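Local coordinates for putative fimbriae assembly chaperone (Salmonella typhimurium, PDB 2CO7), which probably acts as a periplasmic pilus chaperone of the PapD type, assisting the folding of fimbrial subunits ahead of their assembly, at residues 146-149 and 154-157; 179-182 and 188-191; 202-207 and 213-218. One frame throughout, in Å; residues are numbered along the deposited sequence.

Interaction 1. Residues 146-149 and 154-157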
ATOM      1  N   LEU B 146     -13.202   0.672  22.543  1.00 22.79           N
ATOM      2  CA  LEU B 146     -13.811   1.230  21.341  1.00 21.55           C
ATOM      3  C   LEU B 146     -15.305   1.301  21.565  1.00 21.03           C
ATOM      4  O   LEU B 146     -15.862   0.399  22.166  1.00 20.94           O
ATOM      5  CB  LEU B 146     -13.502   0.366  20.116  1.00 22.01           C
ATOM      6  CG  LEU B 146     -12.013   0.287  19.761  1.00 22.72           C
ATOM      7  CD1 LEU B 146     -11.811  -0.259  18.359  1.00 27.67           C
ATOM      8  CD2 LEU B 146     -11.358   1.651  19.884  1.00 24.67           C
ATOM      9  N   ARG B 147     -15.930   2.391  21.130  1.00 19.99           N
ATOM     10  CA  ARG B 147     -17.388   2.568  21.270  1.00 20.68           C
ATOM     11  C   ARG B 147     -17.993   2.550  19.870  1.00 19.69           C
ATOM     12  O   ARG B 147     -17.472   3.195  18.970  1.00 20.60           O
ATOM     13  CB  ARG B 147     -17.700   3.891  21.983  1.00 20.29           C
ATOM     14  CG  ARG B 147     -19.183   4.060  22.282  1.00 24.00           C
ATOM     15  CD  ARG B 147     -19.479   5.116  23.326  1.00 32.38           C
ATOM     16  NE  ARG B 147     -19.870   6.348  22.659  1.00 40.55           N
ATOM     17  CZ  ARG B 147     -21.094   6.861  22.618  1.00 39.93           C
ATOM     18  NH1 ARG B 147     -22.122   6.296  23.250  1.00 43.74           N
ATOM     19  NH2 ARG B 147     -21.277   7.992  21.952  1.00 42.41           N
ATOM     20  N   TRP B 148     -19.087   1.818  19.689  1.00 19.71           N
ATOM     21  CA  TRP B 148     -19.717   1.664  18.389  1.00 19.32           C
ATOM     22  C   TRP B 148     -21.118   2.222  18.443  1.00 19.73           C
ATOM     23  O   TRP B 148     -21.844   2.087  19.451  1.00 18.65           O
ATOM     24  CB  TRP B 148     -19.710   0.185  17.936  1.00 19.08           C
ATOM     25  CG  TRP B 148     -18.308  -0.447  17.861  1.00 20.40           C
ATOM     26  CD1 TRP B 148     -17.547  -0.899  18.911  1.00 18.71           C
ATOM     27  CD2 TRP B 148     -17.535  -0.699  16.673  1.00 19.15           C
ATOM     28  NE1 TRP B 148     -16.353  -1.405  18.449  1.00 21.98           N
ATOM     29  CE2 TRP B 148     -16.318  -1.297  17.081  1.00 20.34           C
ATOM     30  CE3 TRP B 148     -17.759  -0.484  15.299  1.00 19.81           C
ATOM     31  CZ2 TRP B 148     -15.330  -1.697  16.168  1.00 19.79           C
ATOM     32  CZ3 TRP B 148     -16.776  -0.878  14.393  1.00 19.67           C
ATOM     33  CH2 TRP B 148     -15.568  -1.458  14.835  1.00 19.67           C
ATOM     34  N   VAL B 149     -21.507   2.886  17.365  1.00 19.99           N
ATOM     35  CA  VAL B 149     -22.834   3.457  17.263  1.00 20.68           C
ATOM     36  C   VAL B 149     -23.326   3.054  15.882  1.00 21.17           C
ATOM     37  O   VAL B 149     -22.587   3.171  14.906  1.00 20.53           O
ATOM     38  CB  VAL B 149     -22.796   4.999  17.426  1.00 20.43           C
ATOM     39  CG1 VAL B 149     -24.200   5.585  17.422  1.00 21.55           C
ATOM     40  CG2 VAL B 149     -22.076   5.385  18.704  1.00 22.25           C
ATOM     41  N   LYS B 154     -25.261   3.403   8.800  1.00 26.77           N
ATOM     42  CA  LYS B 154     -23.977   3.977   9.240  1.00 25.60           C
ATOM     43  C   LYS B 154     -23.438   3.310  10.495  1.00 24.87           C
ATOM     44  O   LYS B 154     -24.157   3.139  11.480  1.00 25.17           O
ATOM     45  CB  LYS B 154     -24.074   5.498   9.405  1.00 25.86           C
ATOM     46  CG  LYS B 154     -24.601   6.187   8.158  1.00 27.38           C
ATOM     47  CD  LYS B 154     -24.014   7.548   7.943  1.00 30.56           C
ATOM     48  CE  LYS B 154     -24.432   8.072   6.581  1.00 33.56           C
ATOM     49  NZ  LYS B 154     -23.594   9.229   6.149  1.00 36.37           N
ATOM     50  N   LEU B 155     -22.170   2.922  10.436  1.00 23.55           N
ATOM     51  CA  LEU B 155     -21.522   2.268  11.540  1.00 22.36           C
ATOM     52  C   LEU B 155     -20.408   3.208  11.919  1.00 21.12           C
ATOM     53  O   LEU B 155     -19.562   3.514  11.094  1.00 20.34           O
ATOM     54  CB  LEU B 155     -20.916   0.940  11.087  1.00 23.40           C
ATOM     55  CG  LEU B 155     -20.765  -0.290  12.014  1.00 25.78           C
ATOM     56  CD1 LEU B 155     -19.395  -0.918  11.809  1.00 23.65           C
ATOM     57  CD2 LEU B 155     -21.072  -0.057  13.497  1.00 24.44           C
ATOM     58  N   LYS B 156     -20.392   3.653  13.168  1.00 20.26           N
ATOM     59  CA  LYS B 156     -19.334   4.540  13.623  1.00 19.35           C
ATOM     60  C   LYS B 156     -18.601   3.849  14.744  1.00 18.42           C
ATOM     61  O   LYS B 156     -19.222   3.270  15.641  1.00 18.06           O
ATOM     62  CB  LYS B 156     -19.922   5.882  14.084  1.00 19.13           C
ATOM     63  CG  LYS B 156     -18.906   6.928  14.593  1.00 19.71           C
ATOM     64  CD  LYS B 156     -19.684   8.167  15.085  1.00 21.84           C
ATOM     65  CE  LYS B 156     -18.774   9.332  15.455  1.00 25.37           C
ATOM     66  NZ  LYS B 156     -19.604  10.520  15.910  1.00 26.21           N
ATOM     67  N   VAL B 157     -17.283   3.928  14.675  1.00 18.41           N
ATOM     68  CA  VAL B 157     -16.389   3.435  15.714  1.00 17.71           C
ATOM     69  C   VAL B 157     -15.672   4.637  16.308  1.00 18.03           C
ATOM     70  O   VAL B 157     -15.170   5.500  15.568  1.00 18.63           O
ATOM     71  CB  VAL B 157     -15.374   2.388  15.156  1.00 17.64           C
ATOM     72  CG1 VAL B 157     -14.540   2.985  14.050  1.00 17.72           C
ATOM     73  CG2 VAL B 157     -14.482   1.841  16.278  1.00 17.53           C
TER
HETATM   74  O   HOH W   1     -23.487   5.507  13.234  1.00 28.22           O
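Trp148 and Val157 face each other as an antiparallel non-hydrogen-bonded pair, their CA atoms 4.6 Å apart, and their side chains run side by side on the same face of the sheet. The indole carries CG anti to its carbonyl carbon (chi1 -58°), which lays the ring system across the neighbouring strand and over Val157. The Val157 methyl CG2 stands 3.6 Å from the centroid of the Trp148 six-membered ring, 11° off its normal, a CH-pi contact made over the benzene half of the indole face. Leu155 reaches the same ring differently: its CD1 meets Trp148 CZ3 at 3.7 Å at the rim, near the ring plane. Val157 CG2 also touches Leu146 CD1 at 4.0 Å, so this one methyl is shared between the indole face and the leucine tip.

Val149 and Lys156 form the adjoining hydrogen-bonded pair on the other face. Val149 N gives to Lys156 O at 2.9 Å, and Lys156 N returns a bond to Val149 O at 2.8 Å. Val149 O accepts a second hydrogen bond, from a water 3.0 Å away, whose other bond, to Lys154 O, is weak. The Lys156 chain is fully extended and leads away from the hairpin partner. On the same strand as Val149, the guanidinium of Arg147 has Val149 CG2 over one face and forms a salt bridge with Glu158.

The strand axes lie 4.8 Å apart at 164°. This is a beta hairpin with two unlike faces, Lys156 and Val149 on the more exposed one, Trp148, Leu155 and Val157 on the buried one; its first strand is outermost in a three-stranded sheet, consistent with the immunoglobulin-like C-terminal domain of PapD-type chaperones.

Interaction 2. Residues 179-182 and 188-191. With SO4 (sulfate ion), chain D.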
ATOM      1  N   GLY B 179     -13.606  -2.162   4.638  1.00 29.11           N
ATOM      2  CA  GLY B 179     -13.533  -0.728   4.340  1.00 28.46           C
ATOM      3  C   GLY B 179     -13.588   0.232   5.516  1.00 27.74           C
ATOM      4  O   GLY B 179     -13.691   1.436   5.319  1.00 27.20           O
ATOM      5  N   LEU B 180     -13.543  -0.274   6.742  1.00 27.68           N
ATOM      6  CA  LEU B 180     -13.256   0.601   7.874  1.00 28.21           C
ATOM      7  C   LEU B 180     -11.754   0.904   7.789  1.00 27.44           C
ATOM      8  O   LEU B 180     -10.952  -0.010   7.801  1.00 27.17           O
ATOM      9  CB  LEU B 180     -13.570  -0.078   9.210  1.00 28.41           C
ATOM     10  CG  LEU B 180     -13.904   0.765  10.457  1.00 31.42           C
ATOM     11  CD1 LEU B 180     -14.240  -0.115  11.670  1.00 34.86           C
ATOM     12  CD2 LEU B 180     -12.857   1.789  10.829  1.00 33.76           C
ATOM     13  N   GLU B 181     -11.381   2.174   7.688  1.00 27.09           N
ATOM     14  CA  GLU B 181      -9.963   2.561   7.700  1.00 25.97           C
ATOM     15  C   GLU B 181      -9.409   2.444   9.128  1.00 25.18           C
ATOM     16  O   GLU B 181     -10.186   2.360  10.094  1.00 25.12           O
ATOM     17  CB  GLU B 181      -9.810   3.994   7.193  1.00 26.44           C
ATOM     18  CG  GLU B 181     -10.120   4.187   5.701  1.00 28.11           C
ATOM     19  CD  GLU B 181     -10.367   5.650   5.314  1.00 29.16           C
ATOM     20  OE1 GLU B 181     -10.609   6.497   6.214  1.00 32.54           O
ATOM     21  OE2 GLU B 181     -10.353   5.945   4.096  1.00 33.64           O
ATOM     22  N   TYR B 182      -8.086   2.436   9.285  1.00 22.02           N
ATOM     23  CA  TYR B 182      -7.501   2.484  10.630  1.00 21.09           C
ATOM     24  C   TYR B 182      -8.042   3.717  11.357  1.00 19.81           C
ATOM     25  O   TYR B 182      -8.338   4.713  10.718  1.00 18.80           O
ATOM     26  CB  TYR B 182      -5.984   2.503  10.585  1.00 20.86           C
ATOM     27  CG  TYR B 182      -5.336   3.714   9.966  1.00 21.38           C
ATOM     28  CD1 TYR B 182      -4.866   3.682   8.633  1.00 21.54           C
ATOM     29  CD2 TYR B 182      -5.120   4.871  10.731  1.00 21.95           C
ATOM     30  CE1 TYR B 182      -4.226   4.794   8.080  1.00 22.32           C
ATOM     31  CE2 TYR B 182      -4.483   5.996  10.195  1.00 19.73           C
ATOM     32  CZ  TYR B 182      -4.021   5.948   8.893  1.00 22.18           C
ATOM     33  OH  TYR B 182      -3.384   7.092   8.454  1.00 22.10           O
ATOM     34  N   ASP B 188     -12.657   9.147  15.466  1.00 18.23           N
ATOM     35  CA  ASP B 188     -13.733   8.257  15.049  1.00 19.96           C
ATOM     36  C   ASP B 188     -13.634   7.984  13.561  1.00 19.37           C
ATOM     37  O   ASP B 188     -13.074   8.803  12.812  1.00 18.87           O
ATOM     38  CB  ASP B 188     -15.077   8.915  15.295  1.00 20.51           C
ATOM     39  CG  ASP B 188     -15.156   9.557  16.639  1.00 22.45           C
ATOM     40  OD1 ASP B 188     -14.763   8.874  17.597  1.00 25.53           O
ATOM     41  OD2 ASP B 188     -15.545  10.754  16.726  1.00 25.92           O
ATOM     42  N   LYS B 189     -14.227   6.867  13.140  1.00 19.79           N
ATOM     43  CA  LYS B 189     -14.446   6.539  11.732  1.00 19.52           C
ATOM     44  C   LYS B 189     -15.888   6.113  11.535  1.00 20.73           C
ATOM     45  O   LYS B 189     -16.467   5.449  12.396  1.00 19.28           O
ATOM     46  CB  LYS B 189     -13.524   5.397  11.255  1.00 19.71           C
ATOM     47  CG  LYS B 189     -12.053   5.774  11.191  1.00 21.30           C
ATOM     48  CD  LYS B 189     -11.808   6.795  10.090  1.00 20.83           C
ATOM     49  CE  LYS B 189     -10.352   6.954   9.789  1.00 27.15           C
ATOM     50  NZ  LYS B 189     -10.161   7.669   8.459  1.00 24.12           N
ATOM     51  N   THR B 190     -16.435   6.481  10.381  1.00 21.55           N
ATOM     52  CA  THR B 190     -17.828   6.182  10.029  1.00 23.93           C
ATOM     53  C   THR B 190     -17.849   5.523   8.666  1.00 25.39           C
ATOM     54  O   THR B 190     -17.297   6.057   7.704  1.00 26.23           O
ATOM     55  CB  THR B 190     -18.700   7.454   9.961  1.00 22.93           C
ATOM     56  OG1 THR B 190     -18.776   8.057  11.251  1.00 24.51           O
ATOM     57  CG2 THR B 190     -20.134   7.129   9.462  1.00 23.84           C
ATOM     58  N   LEU B 191     -18.524   4.389   8.581  1.00 26.73           N
ATOM     59  CA  LEU B 191     -18.692   3.687   7.308  1.00 28.26           C
ATOM     60  C   LEU B 191     -20.167   3.445   7.006  1.00 28.73           C
ATOM     61  O   LEU B 191     -20.947   3.166   7.919  1.00 28.28           O
ATOM     62  CB  LEU B 191     -17.924   2.373   7.370  1.00 28.37           C
ATOM     63  CG  LEU B 191     -18.088   1.565   8.656  1.00 29.84           C
ATOM     64  CD1 LEU B 191     -18.044   0.108   8.332  1.00 33.31           C
ATOM     65  CD2 LEU B 191     -17.055   1.931   9.755  1.00 32.40           C
TER
HETATM   66  S   SO4 D1221      -6.095   0.343   6.839  1.00 16.20           S
HETATM   67  O1  SO4 D1221      -6.415  -0.586   5.740  1.00 17.65           O
HETATM   68  O2  SO4 D1221      -4.700   0.754   6.744  1.00 14.85           O
HETATM   69  O3  SO4 D1221      -7.012   1.468   6.668  1.00 14.12           O
HETATM   70  O4  SO4 D1221      -6.432  -0.237   8.151  1.00 15.91           O
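A surface salt bridge beside a leucine pair ties the loop 179-182 to strand 187-191 in the PapD-type C-terminal domain. Lys189 NZ lies 2.6 Å from Glu181 OE1, a short charged hydrogen bond that meets the carboxylate oxygen nearly along its C-O axis. The two side chains cross at about a right angle. A bend in the lysine at chi2 (-68°) turns the chain along the loop, so that Lys189 CE also packs against the backbone Tyr182 O at 3.2 Å. Nearer the sheet, Leu180 CD2 rests on Lys189 CB at 3.7 Å, while Leu180 CG and Leu191 CD2 approach to 3.4 Å, a close packing of two aliphatic carbons.

On the loop, Tyr182 N donates to sulfate O3 at 3.0 Å (148° at the hydrogen), and the ion sits at the edge of the Tyr182 ring. This sulfate, probably a component of the crystallisation solution, is also bound by Lys127 NZ of another protein chain.

Behind the contact, Lys189 and Leu191 pair through their backbones with Val157 and Leu155 of strand 154-159, and Leu180 continues inward onto Val157, which places the loop across the inner face of that three-stranded sheet.

Interaction 3. Residues 202-207 and 213-218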
ATOM      1  N   GLU B 202     -18.091  -7.589  16.232  1.00 20.79           N
ATOM      2  CA  GLU B 202     -16.906  -8.333  16.632  1.00 20.37           C
ATOM      3  C   GLU B 202     -15.732  -7.816  15.818  1.00 20.00           C
ATOM      4  O   GLU B 202     -15.883  -7.526  14.633  1.00 19.58           O
ATOM      5  CB  GLU B 202     -17.088  -9.844  16.420  1.00 19.52           C
ATOM      6  CG  GLU B 202     -15.820 -10.662  16.737  1.00 20.67           C
ATOM      7  CD  GLU B 202     -15.967 -12.169  16.521  1.00 22.96           C
ATOM      8  OE1 GLU B 202     -17.099 -12.682  16.638  1.00 24.44           O
ATOM      9  OE2 GLU B 202     -14.944 -12.846  16.230  1.00 26.87           O
ATOM     10  N   TRP B 203     -14.572  -7.690  16.454  1.00 19.14           N
ATOM     11  CA  TRP B 203     -13.387  -7.220  15.765  1.00 20.14           C
ATOM     12  C   TRP B 203     -12.132  -7.756  16.397  1.00 20.08           C
ATOM     13  O   TRP B 203     -12.164  -8.279  17.516  1.00 19.13           O
ATOM     14  CB  TRP B 203     -13.328  -5.676  15.732  1.00 20.66           C
ATOM     15  CG  TRP B 203     -13.144  -5.008  17.085  1.00 21.55           C
ATOM     16  CD1 TRP B 203     -11.985  -4.490  17.592  1.00 24.79           C
ATOM     17  CD2 TRP B 203     -14.160  -4.772  18.074  1.00 24.04           C
ATOM     18  NE1 TRP B 203     -12.220  -3.957  18.850  1.00 23.91           N
ATOM     19  CE2 TRP B 203     -13.544  -4.101  19.160  1.00 23.82           C
ATOM     20  CE3 TRP B 203     -15.532  -5.046  18.140  1.00 22.40           C
ATOM     21  CZ2 TRP B 203     -14.260  -3.722  20.316  1.00 23.12           C
ATOM     22  CZ3 TRP B 203     -16.237  -4.679  19.275  1.00 22.60           C
ATOM     23  CH2 TRP B 203     -15.588  -4.018  20.354  1.00 24.31           C
ATOM     24  N   ARG B 204     -11.042  -7.630  15.648  1.00 19.82           N
ATOM     25  CA  ARG B 204      -9.705  -7.901  16.143  1.00 20.63           C
ATOM     26  C   ARG B 204      -8.842  -6.693  15.776  1.00 20.76           C
ATOM     27  O   ARG B 204      -9.257  -5.843  14.983  1.00 21.72           O
ATOM     28  CB  ARG B 204      -9.139  -9.173  15.522  1.00 20.34           C
ATOM     29  CG  ARG B 204      -9.867 -10.463  15.912  1.00 21.85           C
ATOM     30  CD  ARG B 204      -9.468 -11.559  14.965  1.00 24.64           C
ATOM     31  NE  ARG B 204     -10.264 -12.774  15.095  1.00 24.75           N
ATOM     32  CZ  ARG B 204      -9.885 -13.857  15.771  1.00 25.73           C
ATOM     33  NH1 ARG B 204      -8.727 -13.871  16.423  1.00 25.89           N
ATOM     34  NH2 ARG B 204     -10.686 -14.924  15.817  1.00 27.10           N
ATOM     35  N   VAL B 205      -7.687  -6.585  16.402  1.00 20.79           N
ATOM     36  CA  VAL B 205      -6.730  -5.585  15.978  1.00 20.33           C
ATOM     37  C   VAL B 205      -5.477  -6.289  15.484  1.00 19.49           C
ATOM     38  O   VAL B 205      -5.134  -7.354  15.938  1.00 19.47           O
ATOM     39  CB  VAL B 205      -6.387  -4.510  17.058  1.00 21.63           C
ATOM     40  CG1 VAL B 205      -7.682  -3.698  17.458  1.00 23.88           C
ATOM     41  CG2 VAL B 205      -5.726  -5.135  18.275  1.00 22.65           C
ATOM     42  N   ILE B 206      -4.804  -5.669  14.528  1.00 19.22           N
ATOM     43  CA  ILE B 206      -3.511  -6.172  14.118  1.00 18.19           C
ATOM     44  C   ILE B 206      -2.530  -5.676  15.201  1.00 18.15           C
ATOM     45  O   ILE B 206      -2.485  -4.469  15.508  1.00 18.03           O
ATOM     46  CB  ILE B 206      -3.109  -5.659  12.735  1.00 19.00           C
ATOM     47  CG1 ILE B 206      -4.177  -6.021  11.676  1.00 20.21           C
ATOM     48  CG2 ILE B 206      -1.733  -6.269  12.321  1.00 16.52           C
ATOM     49  CD1 ILE B 206      -3.851  -5.404  10.309  1.00 18.15           C
ATOM     50  N   THR B 207      -1.813  -6.617  15.817  1.00 17.77           N
ATOM     51  CA  THR B 207      -0.911  -6.298  16.939  1.00 19.15           C
ATOM     52  C   THR B 207       0.373  -5.619  16.477  1.00 19.31           C
ATOM     53  O   THR B 207       0.639  -5.532  15.265  1.00 19.94           O
ATOM     54  CB  THR B 207      -0.517  -7.567  17.770  1.00 18.97           C
ATOM     55  OG1 THR B 207       0.501  -8.331  17.080  1.00 19.76           O
ATOM     56  CG2 THR B 207      -1.749  -8.444  18.060  1.00 21.37           C
ATOM     57  N   SER B 213      -5.173 -10.020  17.164  1.00 21.43           N
ATOM     58  CA  SER B 213      -5.471 -10.181  18.567  1.00 21.66           C
ATOM     59  C   SER B 213      -6.591 -11.200  18.690  1.00 21.05           C
ATOM     60  O   SER B 213      -7.159 -11.624  17.687  1.00 20.16           O
ATOM     61  CB  SER B 213      -5.951  -8.856  19.139  1.00 21.86           C
ATOM     62  OG  SER B 213      -7.204  -8.522  18.595  1.00 21.32           O
ATOM     63  N   HIS B 214      -6.923 -11.559  19.929  1.00 21.79           N
ATOM     64  CA  HIS B 214      -8.142 -12.303  20.227  1.00 22.05           C
ATOM     65  C   HIS B 214      -9.322 -11.377  19.874  1.00 21.04           C
ATOM     66  O   HIS B 214      -9.155 -10.157  19.780  1.00 20.31           O
ATOM     67  CB  HIS B 214      -8.187 -12.663  21.722  1.00 22.77           C
ATOM     68  CG  HIS B 214      -8.340 -11.473  22.625  1.00 26.91           C
ATOM     69  ND1 HIS B 214      -9.555 -10.859  22.855  1.00 30.92           N
ATOM     70  CD2 HIS B 214      -7.431 -10.781  23.356  1.00 29.53           C
ATOM     71  CE1 HIS B 214      -9.390  -9.841  23.681  1.00 30.56           C
ATOM     72  NE2 HIS B 214      -8.107  -9.769  23.997  1.00 31.42           N
ATOM     73  N   PRO B 215     -10.515 -11.952  19.661  1.00 20.55           N
ATOM     74  CA  PRO B 215     -11.643 -11.095  19.280  1.00 20.36           C
ATOM     75  C   PRO B 215     -12.189 -10.249  20.430  1.00 20.03           C
ATOM     76  O   PRO B 215     -12.053 -10.603  21.600  1.00 20.05           O
ATOM     77  CB  PRO B 215     -12.687 -12.099  18.759  1.00 20.02           C
ATOM     78  CG  PRO B 215     -11.945 -13.414  18.607  1.00 20.78           C
ATOM     79  CD  PRO B 215     -10.880 -13.383  19.650  1.00 20.08           C
ATOM     80  N   PHE B 216     -12.740  -9.095  20.091  1.00 20.13           N
ATOM     81  CA  PHE B 216     -13.467  -8.273  21.036  1.00 20.07           C
ATOM     82  C   PHE B 216     -14.903  -8.163  20.546  1.00 20.87           C
ATOM     83  O   PHE B 216     -15.157  -8.336  19.365  1.00 20.22           O
ATOM     84  CB  PHE B 216     -12.879  -6.851  21.107  1.00 20.46           C
ATOM     85  CG  PHE B 216     -11.458  -6.796  21.563  1.00 20.53           C
ATOM     86  CD1 PHE B 216     -11.151  -6.474  22.883  1.00 20.91           C
ATOM     87  CD2 PHE B 216     -10.416  -7.026  20.657  1.00 19.32           C
ATOM     88  CE1 PHE B 216      -9.801  -6.426  23.301  1.00 23.69           C
ATOM     89  CE2 PHE B 216      -9.086  -7.005  21.057  1.00 22.24           C
ATOM     90  CZ  PHE B 216      -8.773  -6.689  22.385  1.00 21.51           C
ATOM     91  N   HIS B 217     -15.807  -7.827  21.458  1.00 21.11           N
ATOM     92  CA  HIS B 217     -17.233  -7.752  21.167  1.00 23.07           C
ATOM     93  C   HIS B 217     -17.843  -6.452  21.709  1.00 23.91           C
ATOM     94  O   HIS B 217     -17.346  -5.864  22.680  1.00 24.37           O
ATOM     95  CB  HIS B 217     -17.956  -8.948  21.778  1.00 23.05           C
ATOM     96  CG  HIS B 217     -17.452 -10.279  21.304  1.00 23.92           C
ATOM     97  ND1 HIS B 217     -18.054 -10.982  20.283  1.00 24.25           N
ATOM     98  CD2 HIS B 217     -16.419 -11.046  21.729  1.00 23.84           C
ATOM     99  CE1 HIS B 217     -17.408 -12.116  20.086  1.00 25.44           C
ATOM    100  NE2 HIS B 217     -16.412 -12.183  20.953  1.00 26.06           N
ATOM    101  N   TYR B 218     -18.893  -5.986  21.045  1.00 24.28           N
ATOM    102  CA  TYR B 218     -19.669  -4.844  21.516  1.00 25.19           C
ATOM    103  C   TYR B 218     -21.125  -5.133  21.201  1.00 25.70           C
ATOM    104  O   TYR B 218     -21.457  -5.513  20.072  1.00 25.83           O
ATOM    105  CB  TYR B 218     -19.209  -3.541  20.842  1.00 25.07           C
ATOM    106  CG  TYR B 218     -19.529  -2.271  21.630  1.00 25.41           C
ATOM    107  CD1 TYR B 218     -20.763  -1.632  21.496  1.00 26.35           C
ATOM    108  CD2 TYR B 218     -18.579  -1.702  22.490  1.00 25.80           C
ATOM    109  CE1 TYR B 218     -21.056  -0.451  22.213  1.00 27.10           C
ATOM    110  CE2 TYR B 218     -18.863  -0.536  23.212  1.00 27.70           C
ATOM    111  CZ  TYR B 218     -20.095   0.084  23.071  1.00 27.64           C
ATOM    112  OH  TYR B 218     -20.363   1.240  23.783  1.00 27.04           O
TER
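Trp203 and Phe216 are the antiparallel hydrogen-bonded pair of a beta hairpin in the immunoglobulin-like C-terminal domain, linked by Phe216 N to Trp203 O (2.8 Å) and Trp203 N to Phe216 O (3.0 Å). Their side chains cross at about a right angle. A chi1 of 66° sets the Trp203 indole astride its own backbone N and C and folds it over the partner strand. Phe216 CB then lies over one face, 3.7 Å from the centroid of the Trp203 six-membered ring in a CH-pi contact, whereas the Phe216 ring is slid aside: its plane is within 18° of the indole but overlaps it little. At the far end of the indole, Trp203 CZ3 reaches Tyr218 CB at 3.5 Å.

On the opposite face of the hairpin, Glu202 runs alongside His217 and Pro215. Glu202 OE1 comes within 3.5 Å of His217 CE1, with the carboxylate and imidazole planes inclined to each other. The extended Arg204 chain carries its guanidinium past Pro215, whose CG covers one face, and Arg204 NH1 donates to Ser213 O. Beyond the regular pairing, Ser213 N still bonds Val205 O.

Around these, a second shell packs against the hairpin. Trp203 packs on Trp148 and Leu146, and on Val170 of the adjoining strand 170-172, while Glu140 of helix 139-142 touches Val205 and Ser213. The turn end of the hairpin is positioned by the serine hydroxyl: Ser213 OG accepts a nearly straight bond from Val205 N at 3.0 Å (174° at the hydrogen) and donates to His214 O at 2.8 Å.

In the fold
The three contacts follow one another along the chain, all in the C-terminal domain. Interactions 1 and 2, with centres about 9 Å apart, share a three-stranded antiparallel sheet in which strand 154-159 lies between 147-151 and 187-191; Leu155 N to Leu191 O and Val157 N to Lys189 O are probable backbone bonds joining them. Interaction 3 belongs to a separate sheet, its centre about 14 Å from that of interaction 1, yet packing bridges the two where Trp148 NE1 meets Trp203 CH2 at 3.3 Å. Interactions 2 and 3 do not touch, their nearest atoms lying about 7 Å apart. Aromatic packing between the two sheets is consistent with the sandwich of an immunoglobulin-like domain.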